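Local coordinates for protein methylxanthine N1-demethylase NdmA (Pseudomonas putida, PDB 6ICN) that catalyses the N1-demethylation of caffeine to theobromine and formaldehyde, as a Rieske non-heme iron oxygenase fed with electrons from NADH, at residues L31-H36 and S147-T152; V38-E43 and Y138-I143; V57-E62 and S270-S275. All coordinates share one frame; numbering follows the deposited sequence.

In the fold
Contact 3 lies where the Rieske domain meets the catalytic domain, and contacts 1 and 2 belong to the Rieske side next to it; all are away from the [2Fe-2S] cluster and from the caffeine pocket with its cobalt ion. Contact 2 pairs strands 35-40 and 140-144 at one edge of the six-stranded Rieske sheet. Contact 1 shares strand 35-40 and adds the loop after strand 140-144, its centre about 17 Å from that of contact 2; His36 O and Ile143 N, 2.9 Å apart, probably bond between the two. Contact 3, centred about 15 Å from contact 1 and 14 Å from contact 2, brings in strand 263-274. Arg32 of contact 1 and Glu62 of contact 3 form a salt bridge.

Contact 1: residues L31-H36 and S147-T152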
ATOM      1  N   LEU A  31     -35.453   2.860 -19.593  1.00 18.21           N
ATOM      2  CA  LEU A  31     -35.270   2.779 -18.144  1.00 18.81           C
ATOM      3  C   LEU A  31     -35.349   4.139 -17.455  1.00 17.44           C
ATOM      4  O   LEU A  31     -35.614   4.185 -16.250  1.00 19.49           O
ATOM      5  CB  LEU A  31     -33.925   2.107 -17.824  1.00 17.91           C
ATOM      6  CG  LEU A  31     -33.853   0.642 -18.268  1.00 19.73           C
ATOM      7  CD1 LEU A  31     -32.431   0.086 -18.041  1.00 24.67           C
ATOM      8  CD2 LEU A  31     -34.857  -0.180 -17.500  1.00 17.97           C
ATOM      9  N   ARG A  32     -35.137   5.240 -18.184  1.00 16.85           N
ATOM     10  CA  ARG A  32     -35.209   6.573 -17.582  1.00 18.92           C
ATOM     11  C   ARG A  32     -36.610   6.895 -17.079  1.00 17.67           C
ATOM     12  O   ARG A  32     -36.768   7.787 -16.244  1.00 17.69           O
ATOM     13  CB  ARG A  32     -34.761   7.646 -18.589  1.00 19.04           C
ATOM     14  CG  ARG A  32     -33.315   7.492 -19.070  1.00 21.22           C
ATOM     15  CD  ARG A  32     -32.954   8.479 -20.183  1.00 24.56           C
ATOM     16  NE  ARG A  32     -33.169   9.870 -19.791  1.00 26.45           N
ATOM     17  CZ  ARG A  32     -32.231  10.643 -19.256  1.00 29.65           C
ATOM     18  NH1 ARG A  32     -31.009  10.155 -19.064  1.00 27.19           N
ATOM     19  NH2 ARG A  32     -32.510  11.899 -18.919  1.00 27.82           N
ATOM     20  N   HIS A  33     -37.627   6.170 -17.547  1.00 19.42           N
ATOM     21  CA  HIS A  33     -39.001   6.455 -17.148  1.00 17.46           C
ATOM     22  C   HIS A  33     -39.394   5.851 -15.815  1.00 17.91           C
ATOM     23  O   HIS A  33     -40.482   6.155 -15.318  1.00 20.64           O
ATOM     24  CB  HIS A  33     -39.959   5.970 -18.255  1.00 21.31           C
ATOM     25  CG  HIS A  33     -39.859   6.793 -19.495  1.00 21.06           C
ATOM     26  ND1 HIS A  33     -40.699   7.856 -19.744  1.00 20.19           N
ATOM     27  CD2 HIS A  33     -38.970   6.768 -20.517  1.00 23.47           C
ATOM     28  CE1 HIS A  33     -40.352   8.431 -20.876  1.00 22.41           C
ATOM     29  NE2 HIS A  33     -39.310   7.788 -21.370  1.00 24.61           N
ATOM     30  N   PHE A  34     -38.553   5.005 -15.214  1.00 18.24           N
ATOM     31  CA  PHE A  34     -38.850   4.390 -13.928  1.00 17.33           C
ATOM     32  C   PHE A  34     -38.176   5.153 -12.792  1.00 17.54           C
ATOM     33  O   PHE A  34     -37.218   5.904 -12.996  1.00 17.39           O
ATOM     34  CB  PHE A  34     -38.379   2.938 -13.898  1.00 17.30           C
ATOM     35  CG  PHE A  34     -39.140   2.039 -14.832  1.00 16.83           C
ATOM     36  CD1 PHE A  34     -40.406   1.583 -14.480  1.00 18.63           C
ATOM     37  CD2 PHE A  34     -38.574   1.634 -16.034  1.00 18.73           C
ATOM     38  CE1 PHE A  34     -41.123   0.749 -15.341  1.00 18.95           C
ATOM     39  CE2 PHE A  34     -39.280   0.799 -16.896  1.00 19.13           C
ATOM     40  CZ  PHE A  34     -40.548   0.356 -16.532  1.00 18.83           C
ATOM     41  N   TRP A  35     -38.716   4.963 -11.594  1.00 15.96           N
ATOM     42  CA  TRP A  35     -38.046   5.393 -10.367  1.00 15.66           C
ATOM     43  C   TRP A  35     -36.932   4.418 -10.014  1.00 15.42           C
ATOM     44  O   TRP A  35     -37.158   3.205  -9.951  1.00 18.67           O
ATOM     45  CB  TRP A  35     -39.043   5.462  -9.210  1.00 17.12           C
ATOM     46  CG  TRP A  35     -40.110   6.523  -9.375  1.00 16.14           C
ATOM     47  CD1 TRP A  35     -41.301   6.403 -10.057  1.00 19.76           C
ATOM     48  CD2 TRP A  35     -40.086   7.857  -8.846  1.00 18.04           C
ATOM     49  NE1 TRP A  35     -42.006   7.589  -9.986  1.00 21.06           N
ATOM     50  CE2 TRP A  35     -41.284   8.491  -9.246  1.00 21.82           C
ATOM     51  CE3 TRP A  35     -39.167   8.577  -8.074  1.00 17.69           C
ATOM     52  CZ2 TRP A  35     -41.589   9.804  -8.888  1.00 22.99           C
ATOM     53  CZ3 TRP A  35     -39.470   9.885  -7.727  1.00 20.34           C
ATOM     54  CH2 TRP A  35     -40.681  10.478  -8.120  1.00 20.73           C
ATOM     55  N   HIS A  36     -35.746   4.951  -9.724  1.00 15.27           N
ATOM     56  CA  HIS A  36     -34.635   4.132  -9.271  1.00 15.80           C
ATOM     57  C   HIS A  36     -34.081   4.695  -7.970  1.00 15.70           C
ATOM     58  O   HIS A  36     -33.962   5.912  -7.832  1.00 16.40           O
ATOM     59  CB  HIS A  36     -33.508   4.096 -10.311  1.00 14.49           C
ATOM     60  CG  HIS A  36     -33.937   3.592 -11.660  1.00 14.80           C
ATOM     61  ND1 HIS A  36     -34.142   2.253 -11.923  1.00 16.95           N
ATOM     62  CD2 HIS A  36     -34.175   4.249 -12.819  1.00 17.80           C
ATOM     63  CE1 HIS A  36     -34.514   2.111 -13.186  1.00 15.97           C
ATOM     64  NE2 HIS A  36     -34.540   3.307 -13.754  1.00 16.48           N
ATOM     65  N   SER A 147     -40.123  12.013 -16.577  1.00 20.51           N
ATOM     66  CA  SER A 147     -41.462  11.924 -16.023  1.00 20.15           C
ATOM     67  C   SER A 147     -42.540  12.158 -17.079  1.00 21.77           C
ATOM     68  O   SER A 147     -43.719  12.232 -16.726  1.00 23.94           O
ATOM     69  CB  SER A 147     -41.637  12.921 -14.871  1.00 23.29           C
ATOM     70  OG  SER A 147     -40.708  12.676 -13.811  1.00 22.75           O
ATOM     71  N   SER A 148     -42.161  12.231 -18.362  1.00 21.92           N
ATOM     72  CA  SER A 148     -43.099  12.680 -19.395  1.00 24.27           C
ATOM     73  C   SER A 148     -44.192  11.653 -19.678  1.00 27.02           C
ATOM     74  O   SER A 148     -45.305  12.031 -20.070  1.00 27.11           O
ATOM     75  CB  SER A 148     -42.343  13.028 -20.676  1.00 26.69           C
ATOM     76  OG  SER A 148     -41.700  11.889 -21.246  1.00 26.11           O
ATOM     77  N   PHE A 149     -43.921  10.358 -19.492  1.00 25.66           N
ATOM     78  CA  PHE A 149     -44.988   9.376 -19.672  1.00 25.86           C
ATOM     79  C   PHE A 149     -45.920   9.330 -18.475  1.00 25.13           C
ATOM     80  O   PHE A 149     -47.066   8.897 -18.610  1.00 29.20           O
ATOM     81  CB  PHE A 149     -44.432   7.963 -19.896  1.00 25.94           C
ATOM     82  CG  PHE A 149     -43.815   7.744 -21.239  1.00 26.34           C
ATOM     83  CD1 PHE A 149     -43.715   8.767 -22.167  1.00 24.64           C
ATOM     84  CD2 PHE A 149     -43.339   6.483 -21.582  1.00 24.33           C
ATOM     85  CE1 PHE A 149     -43.132   8.544 -23.405  1.00 29.29           C
ATOM     86  CE2 PHE A 149     -42.770   6.250 -22.813  1.00 24.57           C
ATOM     87  CZ  PHE A 149     -42.659   7.273 -23.730  1.00 28.45           C
ATOM     88  N   ASP A 150     -45.419   9.698 -17.293  1.00 25.18           N
ATOM     89  CA  ASP A 150     -46.217   9.861 -16.076  1.00 27.16           C
ATOM     90  C   ASP A 150     -47.098   8.645 -15.773  1.00 30.22           C
ATOM     91  O   ASP A 150     -48.289   8.765 -15.490  1.00 31.58           O
ATOM     92  CB  ASP A 150     -47.053  11.138 -16.159  1.00 29.87           C
ATOM     93  CG  ASP A 150     -47.460  11.655 -14.788  1.00 28.90           C
ATOM     94  OD1 ASP A 150     -46.862  11.228 -13.768  1.00 31.90           O
ATOM     95  OD2 ASP A 150     -48.383  12.480 -14.734  1.00 30.63           O
ATOM     96  N   CYS A 151     -46.486   7.447 -15.788  1.00 22.80           N
ATOM     97  CA  CYS A 151     -47.252   6.239 -15.500  1.00 23.09           C
ATOM     98  C   CYS A 151     -46.488   5.235 -14.640  1.00 23.90           C
ATOM     99  O   CYS A 151     -46.892   4.069 -14.557  1.00 25.14           O
ATOM    100  CB  CYS A 151     -47.690   5.543 -16.807  1.00 26.13           C
ATOM    101  SG  CYS A 151     -46.339   4.902 -17.798  1.00 28.79           S
ATOM    102  N   THR A 152     -45.404   5.648 -13.998  1.00 21.27           N
ATOM    103  CA  THR A 152     -44.619   4.753 -13.161  1.00 21.63           C
ATOM    104  C   THR A 152     -44.631   5.261 -11.728  1.00 21.66           C
ATOM    105  O   THR A 152     -44.801   6.462 -11.482  1.00 21.60           O
ATOM    106  CB  THR A 152     -43.176   4.661 -13.669  1.00 17.71           C
ATOM    107  OG1 THR A 152     -42.599   5.971 -13.671  1.00 19.23           O
ATOM    108  CG2 THR A 152     -43.159   4.098 -15.099  1.00 20.93           C
TER
HETATM  109  O   HOH W   1     -42.055   8.950 -17.737  1.00 21.82           O
HETATM  110  O   HOH W   2     -44.993   8.503  -9.424  1.00 31.23           O
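His33 and Phe149 lie ring over ring in a face-to-face stack, where the chain leading into the first strand of the Rieske sheet meets the loop that follows strand 140-144. Their centroids are 4.0 Å apart and the planes are turned 28° from parallel. CE1 of the imidazole lies over the centre of the phenyl ring, so the histidine presents its ND1-CE1 side to the stack. A water bonds His33 ND1 at 2.7 Å and accepts from the backbone N of Phe149, linking ring and loop. At the ring edge Ser148 OG approaches CE1, although this hydroxyl bonds to Asp146.

Beside the stack, Thr152 OG1 donates to the carbonyl O of His33 over 2.7 Å, in the carbonyl plane. The chi1 of 59° that points OG1 there puts CG2 beside the backbone N, and from that position Thr152 CG2 meets Phe34 CD1 at 3.8 Å. Arg144 NH1 is a second partner of the threonine hydroxyl.

Further out, His346 packs against the His33 ring and Phe353 of helix 350-358 against that of Phe149, tying the pair to the C-terminal helices. The indole of Trp35 comes edge-on to Thr152 O, with a weak, bent NE1 bond of 3.4 Å; a water donates to the same oxygen and accepts weakly from NE1.

Contact 2: residues V38-E43 and Y138-I143; sequences VCTVTE and YGLIWI
Val38, Ile141 and Ile143 form an aliphatic cluster across an antiparallel strand pair at the edge of the six-stranded Rieske sheet, in which strand 38-40 runs against strand 140-143 at 163°. Val38 meets Ile143 at about a right angle: its CG2 lies 3.8 Å from the CD1 tip of the isoleucine, and CG1 touches the same methyl. Ile141 offers different branches to different neighbours. Its CG2 faces Val38 CG2, while Ile141 CB and CG1 each lie 3.7 Å from Cys39 SG. With CG1 beside its own backbone N (chi1 -59°) and a second turn at chi2, the isoleucine carries CD1 to CG2 of Val41, in the first turn of the following helix.

Thr40 and Leu140 are a non-hydrogen-bonded pair whose CB bonds diverge, yet the end of the leucine comes nearer, and Leu140 CD2 meets Thr40 CG2 at 3.7 Å, the two side chains crossing obliquely. Backbone bonds hold the chains together: Val38 N to Ile141 O, Ile141 N to Cys39 O, and Val41 N to Gly139 O. The last donor stands 40° above the carbonyl plane, and a water donating to Gly139 O also accepts from Thr42 N. Where the strand gives way to the helix, Thr40 and Glu43 close a capping box, OG1 accepting from Glu43 N and OE1 from Thr40 N.

Lys279 of strand 277-286 bridges to the same Glu43 carboxylate. Strand 131-137 lies against Ile141 and Ile143, strand 55-59 packs on Val38 and Cys39, and Phe281 of strand 277-286 covers Thr40 and Leu140.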
ATOM      1  N   VAL A  38     -31.145   5.812  -5.504  1.00 13.75           N
ATOM      2  CA  VAL A  38     -29.786   6.273  -5.759  1.00 13.97           C
ATOM      3  C   VAL A  38     -28.927   6.291  -4.511  1.00 15.34           C
ATOM      4  O   VAL A  38     -27.691   6.228  -4.634  1.00 16.30           O
ATOM      5  CB  VAL A  38     -29.774   7.658  -6.434  1.00 17.19           C
ATOM      6  CG1 VAL A  38     -30.432   7.551  -7.824  1.00 15.47           C
ATOM      7  CG2 VAL A  38     -30.473   8.733  -5.558  1.00 17.13           C
ATOM      8  N   CYS A  39     -29.523   6.335  -3.331  1.00 15.80           N
ATOM      9  CA  CYS A  39     -28.771   6.344  -2.085  1.00 15.82           C
ATOM     10  C   CYS A  39     -29.745   6.079  -0.956  1.00 15.69           C
ATOM     11  O   CYS A  39     -30.963   6.177  -1.138  1.00 16.87           O
ATOM     12  CB  CYS A  39     -28.047   7.681  -1.883  1.00 15.78           C
ATOM     13  SG  CYS A  39     -29.134   9.135  -1.650  1.00 17.05           S
ATOM     14  N   THR A  40     -29.202   5.696   0.197  1.00 16.51           N
ATOM     15  CA  THR A  40     -30.010   5.700   1.406  1.00 15.40           C
ATOM     16  C   THR A  40     -30.070   7.113   1.974  1.00 16.27           C
ATOM     17  O   THR A  40     -29.218   7.965   1.686  1.00 15.97           O
ATOM     18  CB  THR A  40     -29.440   4.766   2.479  1.00 18.32           C
ATOM     19  OG1 THR A  40     -28.167   5.268   2.921  1.00 17.78           O
ATOM     20  CG2 THR A  40     -29.271   3.341   1.933  1.00 17.11           C
ATOM     21  N   VAL A  41     -31.113   7.361   2.776  1.00 16.44           N
ATOM     22  CA  VAL A  41     -31.190   8.623   3.515  1.00 14.29           C
ATOM     23  C   VAL A  41     -29.959   8.784   4.395  1.00 17.14           C
ATOM     24  O   VAL A  41     -29.357   9.866   4.456  1.00 16.35           O
ATOM     25  CB  VAL A  41     -32.496   8.697   4.330  1.00 16.79           C
ATOM     26  CG1 VAL A  41     -32.493   9.934   5.256  1.00 20.04           C
ATOM     27  CG2 VAL A  41     -33.697   8.770   3.381  1.00 18.81           C
ATOM     28  N   THR A  42     -29.521   7.686   5.018  1.00 17.68           N
ATOM     29  CA  THR A  42     -28.296   7.689   5.818  1.00 17.43           C
ATOM     30  C   THR A  42     -27.091   8.176   5.009  1.00 16.38           C
ATOM     31  O   THR A  42     -26.325   9.035   5.476  1.00 16.24           O
ATOM     32  CB  THR A  42     -28.067   6.291   6.387  1.00 17.82           C
ATOM     33  OG1 THR A  42     -29.078   6.043   7.378  1.00 20.36           O
ATOM     34  CG2 THR A  42     -26.677   6.195   7.042  1.00 21.38           C
ATOM     35  N   GLU A  43     -26.921   7.677   3.777  1.00 16.57           N
ATOM     36  CA  GLU A  43     -25.827   8.174   2.940  1.00 17.94           C
ATOM     37  C   GLU A  43     -25.940   9.674   2.688  1.00 15.53           C
ATOM     38  O   GLU A  43     -24.936  10.394   2.735  1.00 16.70           O
ATOM     39  CB  GLU A  43     -25.794   7.428   1.605  1.00 15.23           C
ATOM     40  CG  GLU A  43     -25.240   6.040   1.670  1.00 21.48           C
ATOM     41  CD  GLU A  43     -25.239   5.394   0.303  1.00 25.08           C
ATOM     42  OE1 GLU A  43     -26.323   5.311  -0.301  1.00 19.44           O
ATOM     43  OE2 GLU A  43     -24.158   4.973  -0.170  1.00 32.30           O
ATOM     44  N   TYR A 138     -39.201   4.531   2.184  1.00 18.15           N
ATOM     45  CA  TYR A 138     -38.592   3.360   2.825  1.00 19.27           C
ATOM     46  C   TYR A 138     -37.182   3.623   3.315  1.00 17.76           C
ATOM     47  O   TYR A 138     -36.445   2.671   3.588  1.00 18.65           O
ATOM     48  CB  TYR A 138     -38.551   2.135   1.899  1.00 18.02           C
ATOM     49  CG  TYR A 138     -39.809   1.900   1.110  1.00 20.36           C
ATOM     50  CD1 TYR A 138     -41.055   1.904   1.731  1.00 21.02           C
ATOM     51  CD2 TYR A 138     -39.750   1.679  -0.260  1.00 20.02           C
ATOM     52  CE1 TYR A 138     -42.217   1.672   1.005  1.00 20.99           C
ATOM     53  CE2 TYR A 138     -40.909   1.447  -0.994  1.00 21.02           C
ATOM     54  CZ  TYR A 138     -42.132   1.459  -0.353  1.00 24.19           C
ATOM     55  OH  TYR A 138     -43.286   1.227  -1.061  1.00 27.66           O
ATOM     56  N   GLY A 139     -36.771   4.886   3.455  1.00 17.38           N
ATOM     57  CA  GLY A 139     -35.404   5.148   3.867  1.00 18.66           C
ATOM     58  C   GLY A 139     -34.415   5.223   2.722  1.00 18.41           C
ATOM     59  O   GLY A 139     -33.197   5.317   2.966  1.00 17.20           O
ATOM     60  N   LEU A 140     -34.891   5.153   1.489  1.00 17.62           N
ATOM     61  CA  LEU A 140     -34.069   5.376   0.310  1.00 15.87           C
ATOM     62  C   LEU A 140     -34.521   6.648  -0.393  1.00 15.39           C
ATOM     63  O   LEU A 140     -35.662   7.098  -0.243  1.00 18.06           O
ATOM     64  CB  LEU A 140     -34.156   4.192  -0.666  1.00 17.19           C
ATOM     65  CG  LEU A 140     -33.940   2.773  -0.109  1.00 15.58           C
ATOM     66  CD1 LEU A 140     -34.043   1.705  -1.206  1.00 16.57           C
ATOM     67  CD2 LEU A 140     -32.626   2.648   0.636  1.00 18.11           C
ATOM     68  N   ILE A 141     -33.625   7.192  -1.204  1.00 15.85           N
ATOM     69  CA  ILE A 141     -33.913   8.338  -2.064  1.00 15.21           C
ATOM     70  C   ILE A 141     -34.063   7.817  -3.483  1.00 16.27           C
ATOM     71  O   ILE A 141     -33.163   7.125  -3.993  1.00 17.67           O
ATOM     72  CB  ILE A 141     -32.795   9.396  -1.994  1.00 17.27           C
ATOM     73  CG1 ILE A 141     -32.616   9.907  -0.568  1.00 21.26           C
ATOM     74  CG2 ILE A 141     -33.071  10.531  -2.979  1.00 19.69           C
ATOM     75  CD1 ILE A 141     -33.838  10.559  -0.021  1.00 22.77           C
ATOM     76  N   TRP A 142     -35.194   8.151  -4.125  1.00 15.38           N
ATOM     77  CA  TRP A 142     -35.548   7.651  -5.448  1.00 15.25           C
ATOM     78  C   TRP A 142     -35.593   8.791  -6.456  1.00 15.53           C
ATOM     79  O   TRP A 142     -36.065   9.887  -6.142  1.00 17.60           O
ATOM     80  CB  TRP A 142     -36.923   6.978  -5.419  1.00 17.07           C
ATOM     81  CG  TRP A 142     -37.066   5.888  -4.425  1.00 16.06           C
ATOM     82  CD1 TRP A 142     -37.286   6.017  -3.073  1.00 15.23           C
ATOM     83  CD2 TRP A 142     -37.029   4.484  -4.696  1.00 16.21           C
ATOM     84  NE1 TRP A 142     -37.376   4.768  -2.495  1.00 16.03           N
ATOM     85  CE2 TRP A 142     -37.206   3.815  -3.467  1.00 16.28           C
ATOM     86  CE3 TRP A 142     -36.813   3.723  -5.859  1.00 16.90           C
ATOM     87  CZ2 TRP A 142     -37.229   2.424  -3.367  1.00 16.24           C
ATOM     88  CZ3 TRP A 142     -36.838   2.351  -5.760  1.00 16.31           C
ATOM     89  CH2 TRP A 142     -37.039   1.711  -4.522  1.00 16.76           C
ATOM     90  N   ILE A 143     -35.107   8.542  -7.674  1.00 15.11           N
ATOM     91  CA  ILE A 143     -35.099   9.539  -8.739  1.00 14.46           C
ATOM     92  C   ILE A 143     -35.731   8.955  -9.999  1.00 17.38           C
ATOM     93  O   ILE A 143     -35.450   7.812 -10.373  1.00 16.13           O
ATOM     94  CB  ILE A 143     -33.671  10.044  -9.043  1.00 14.10           C
ATOM     95  CG1 ILE A 143     -33.141  10.850  -7.856  1.00 15.66           C
ATOM     96  CG2 ILE A 143     -33.656  10.916 -10.308  1.00 14.62           C
ATOM     97  CD1 ILE A 143     -31.679  11.270  -8.045  1.00 15.90           C
TER
HETATM   98  O   HOH W   3     -31.663   5.354   5.338  1.00 19.42           O

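Contact 3: residues V57-E62 and S270-S275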
ATOM      1  N   VAL A  57     -24.542  11.556  -6.851  1.00 15.93           N
ATOM      2  CA  VAL A  57     -24.990  10.215  -7.207  1.00 16.47           C
ATOM      3  C   VAL A  57     -24.960  10.097  -8.725  1.00 17.69           C
ATOM      4  O   VAL A  57     -24.884  11.093  -9.449  1.00 17.47           O
ATOM      5  CB  VAL A  57     -26.399   9.888  -6.678  1.00 17.90           C
ATOM      6  CG1 VAL A  57     -26.441  10.052  -5.149  1.00 16.17           C
ATOM      7  CG2 VAL A  57     -27.444  10.793  -7.345  1.00 15.80           C
ATOM      8  N   LYS A  58     -24.987   8.851  -9.203  1.00 17.59           N
ATOM      9  CA  LYS A  58     -24.967   8.557 -10.634  1.00 16.56           C
ATOM     10  C   LYS A  58     -26.049   7.542 -10.945  1.00 18.01           C
ATOM     11  O   LYS A  58     -26.200   6.544 -10.231  1.00 19.34           O
ATOM     12  CB  LYS A  58     -23.595   8.022 -11.094  1.00 19.82           C
ATOM     13  CG  LYS A  58     -23.553   7.723 -12.590  1.00 22.38           C
ATOM     14  CD  LYS A  58     -22.183   7.174 -13.017  1.00 28.69           C
ATOM     15  CE  LYS A  58     -21.183   8.279 -13.243  1.00 34.21           C
ATOM     16  NZ  LYS A  58     -19.880   7.713 -13.702  1.00 40.12           N
ATOM     17  N   LEU A  59     -26.805   7.811 -12.005  1.00 15.61           N
ATOM     18  CA  LEU A  59     -27.950   6.991 -12.372  1.00 14.90           C
ATOM     19  C   LEU A  59     -28.011   6.954 -13.886  1.00 16.84           C
ATOM     20  O   LEU A  59     -28.069   8.015 -14.516  1.00 16.37           O
ATOM     21  CB  LEU A  59     -29.241   7.576 -11.783  1.00 14.42           C
ATOM     22  CG  LEU A  59     -30.522   6.965 -12.338  1.00 15.24           C
ATOM     23  CD1 LEU A  59     -30.592   5.492 -11.981  1.00 15.25           C
ATOM     24  CD2 LEU A  59     -31.722   7.701 -11.735  1.00 16.31           C
ATOM     25  N   LEU A  60     -27.951   5.749 -14.463  1.00 15.92           N
ATOM     26  CA  LEU A  60     -27.981   5.582 -15.925  1.00 16.81           C
ATOM     27  C   LEU A  60     -26.990   6.522 -16.612  1.00 19.10           C
ATOM     28  O   LEU A  60     -27.313   7.174 -17.612  1.00 20.13           O
ATOM     29  CB  LEU A  60     -29.401   5.790 -16.463  1.00 17.34           C
ATOM     30  CG  LEU A  60     -30.381   4.746 -15.936  1.00 17.34           C
ATOM     31  CD1 LEU A  60     -31.850   5.162 -16.156  1.00 20.11           C
ATOM     32  CD2 LEU A  60     -30.106   3.396 -16.581  1.00 18.71           C
ATOM     33  N   ASN A  61     -25.785   6.623 -16.037  1.00 17.84           N
ATOM     34  CA  ASN A  61     -24.669   7.445 -16.509  1.00 22.74           C
ATOM     35  C   ASN A  61     -24.905   8.951 -16.404  1.00 23.18           C
ATOM     36  O   ASN A  61     -24.102   9.724 -16.941  1.00 25.42           O
ATOM     37  CB  ASN A  61     -24.278   7.096 -17.951  1.00 26.21           C
ATOM     38  CG  ASN A  61     -22.767   7.089 -18.161  1.00 36.35           C
ATOM     39  OD1 ASN A  61     -21.990   6.820 -17.236  1.00 32.97           O
ATOM     40  ND2 ASN A  61     -22.342   7.406 -19.381  1.00 40.48           N
ATOM     41  N   GLU A  62     -25.959   9.395 -15.719  1.00 18.13           N
ATOM     42  CA  GLU A  62     -26.163  10.808 -15.436  1.00 19.14           C
ATOM     43  C   GLU A  62     -25.528  11.170 -14.097  1.00 16.54           C
ATOM     44  O   GLU A  62     -25.761  10.480 -13.101  1.00 18.62           O
ATOM     45  CB  GLU A  62     -27.661  11.125 -15.373  1.00 20.74           C
ATOM     46  CG  GLU A  62     -28.387  10.868 -16.669  1.00 22.78           C
ATOM     47  CD  GLU A  62     -28.471  12.112 -17.527  1.00 35.48           C
ATOM     48  OE1 GLU A  62     -27.628  13.024 -17.357  1.00 32.16           O
ATOM     49  OE2 GLU A  62     -29.399  12.188 -18.355  1.00 34.44           O
ATOM     50  N   SER A 270     -31.853  -2.673  -7.394  1.00 19.94           N
ATOM     51  CA  SER A 270     -30.578  -2.292  -7.994  1.00 20.11           C
ATOM     52  C   SER A 270     -30.694  -0.910  -8.625  1.00 22.02           C
ATOM     53  O   SER A 270     -31.617  -0.659  -9.411  1.00 24.28           O
ATOM     54  CB  SER A 270     -30.131  -3.291  -9.074  1.00 18.97           C
ATOM     55  OG  SER A 270     -30.026  -4.618  -8.588  1.00 21.79           O
ATOM     56  N   CYS A 271     -29.755  -0.029  -8.300  1.00 18.40           N
ATOM     57  CA  CYS A 271     -29.568   1.205  -9.061  1.00 18.40           C
ATOM     58  C   CYS A 271     -28.694   0.925 -10.278  1.00 18.17           C
ATOM     59  O   CYS A 271     -27.526   0.524 -10.119  1.00 17.42           O
ATOM     60  CB  CYS A 271     -28.925   2.284  -8.209  1.00 18.73           C
ATOM     61  SG  CYS A 271     -28.595   3.860  -9.075  1.00 21.43           S
ATOM     62  N   PRO A 272     -29.204   1.103 -11.488  1.00 16.91           N
ATOM     63  CA  PRO A 272     -28.356   0.989 -12.679  1.00 18.63           C
ATOM     64  C   PRO A 272     -27.459   2.210 -12.810  1.00 19.42           C
ATOM     65  O   PRO A 272     -27.839   3.238 -13.379  1.00 19.79           O
ATOM     66  CB  PRO A 272     -29.375   0.902 -13.821  1.00 20.20           C
ATOM     67  CG  PRO A 272     -30.520   1.741 -13.323  1.00 19.70           C
ATOM     68  CD  PRO A 272     -30.598   1.456 -11.835  1.00 19.98           C
ATOM     69  N   VAL A 273     -26.255   2.109 -12.265  1.00 18.60           N
ATOM     70  CA  VAL A 273     -25.390   3.280 -12.194  1.00 20.18           C
ATOM     71  C   VAL A 273     -24.879   3.633 -13.577  1.00 20.31           C
ATOM     72  O   VAL A 273     -24.879   4.807 -13.981  1.00 19.80           O
ATOM     73  CB  VAL A 273     -24.237   3.026 -11.202  1.00 19.98           C
ATOM     74  CG1 VAL A 273     -23.164   4.107 -11.336  1.00 20.21           C
ATOM     75  CG2 VAL A 273     -24.772   2.977  -9.777  1.00 20.71           C
ATOM     76  N   ASP A 274     -24.413   2.627 -14.314  1.00 22.76           N
ATOM     77  CA  ASP A 274     -24.017   2.816 -15.702  1.00 25.05           C
ATOM     78  C   ASP A 274     -24.140   1.471 -16.417  1.00 24.60           C
ATOM     79  O   ASP A 274     -24.787   0.548 -15.907  1.00 24.98           O
ATOM     80  CB  ASP A 274     -22.615   3.439 -15.791  1.00 22.22           C
ATOM     81  CG  ASP A 274     -21.529   2.585 -15.144  1.00 26.92           C
ATOM     82  OD1 ASP A 274     -21.658   1.346 -15.083  1.00 23.98           O
ATOM     83  OD2 ASP A 274     -20.520   3.165 -14.696  1.00 29.38           O
ATOM     84  N   SER A 275     -23.489   1.355 -17.575  1.00 26.53           N
ATOM     85  CA  SER A 275     -23.645   0.182 -18.432  1.00 30.15           C
ATOM     86  C   SER A 275     -23.136  -1.102 -17.796  1.00 26.95           C
ATOM     87  O   SER A 275     -23.541  -2.189 -18.234  1.00 28.48           O
ATOM     88  CB  SER A 275     -22.917   0.404 -19.763  1.00 26.07           C
ATOM     89  OG  SER A 275     -21.515   0.327 -19.592  1.00 31.45           O
TER
HETATM   90  O   HOH W   4     -20.143   5.606 -15.305  1.00 37.77           O
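Leu60 N and Asn61 N each donate to a carbonyl of the facing strand, the first to Pro272 O at 2.7 Å and the second to Val273 O at 2.9 Å. The donors are the two central residues of a type I' turn, itself closed by backbone bonds between Leu59 and Glu62, that links strands 55-59 and 62-69 of the Rieske domain in a hairpin. With positive phi at both Leu60 and Asn61, their N-H groups face strand 263-274 of the catalytic domain. That strand crosses strand 57-59 almost perpendicularly, at 93°, so the two meet at a crossing and do not pair as neighbours in a sheet.

A water joins three side chains beside the turn. It accepts from Lys58 NZ and donates to Asn61 OD1 and to Asp274 OD2. Lys58 NZ and Asp274 OD2 themselves stay 4.7 Å apart. Asp274 OD1 is taken by Thr277 OG1 and by the backbone N of His276.

Lys58 reaches the water by passing across Val273: Lys58 CD lies 3.6 Å from Val273 CG1, and a bend at chi3 (-82°) then turns the end of the chain. Elsewhere the packing is apolar. Leu60 CD2 lies 3.7 Å from Pro272 CG, and Leu59 CD1 touches both that ring carbon and Cys271 SG, which also touches Lys58 O.

The domains are thus joined here through main-chain carbonyls accepting from turn amides, with leucine and proline carbons packed alongside. Beside them, the opposite charges of the lysine and the aspartate probably attract across the short gap, and the shared water links them by hydrogen bonds.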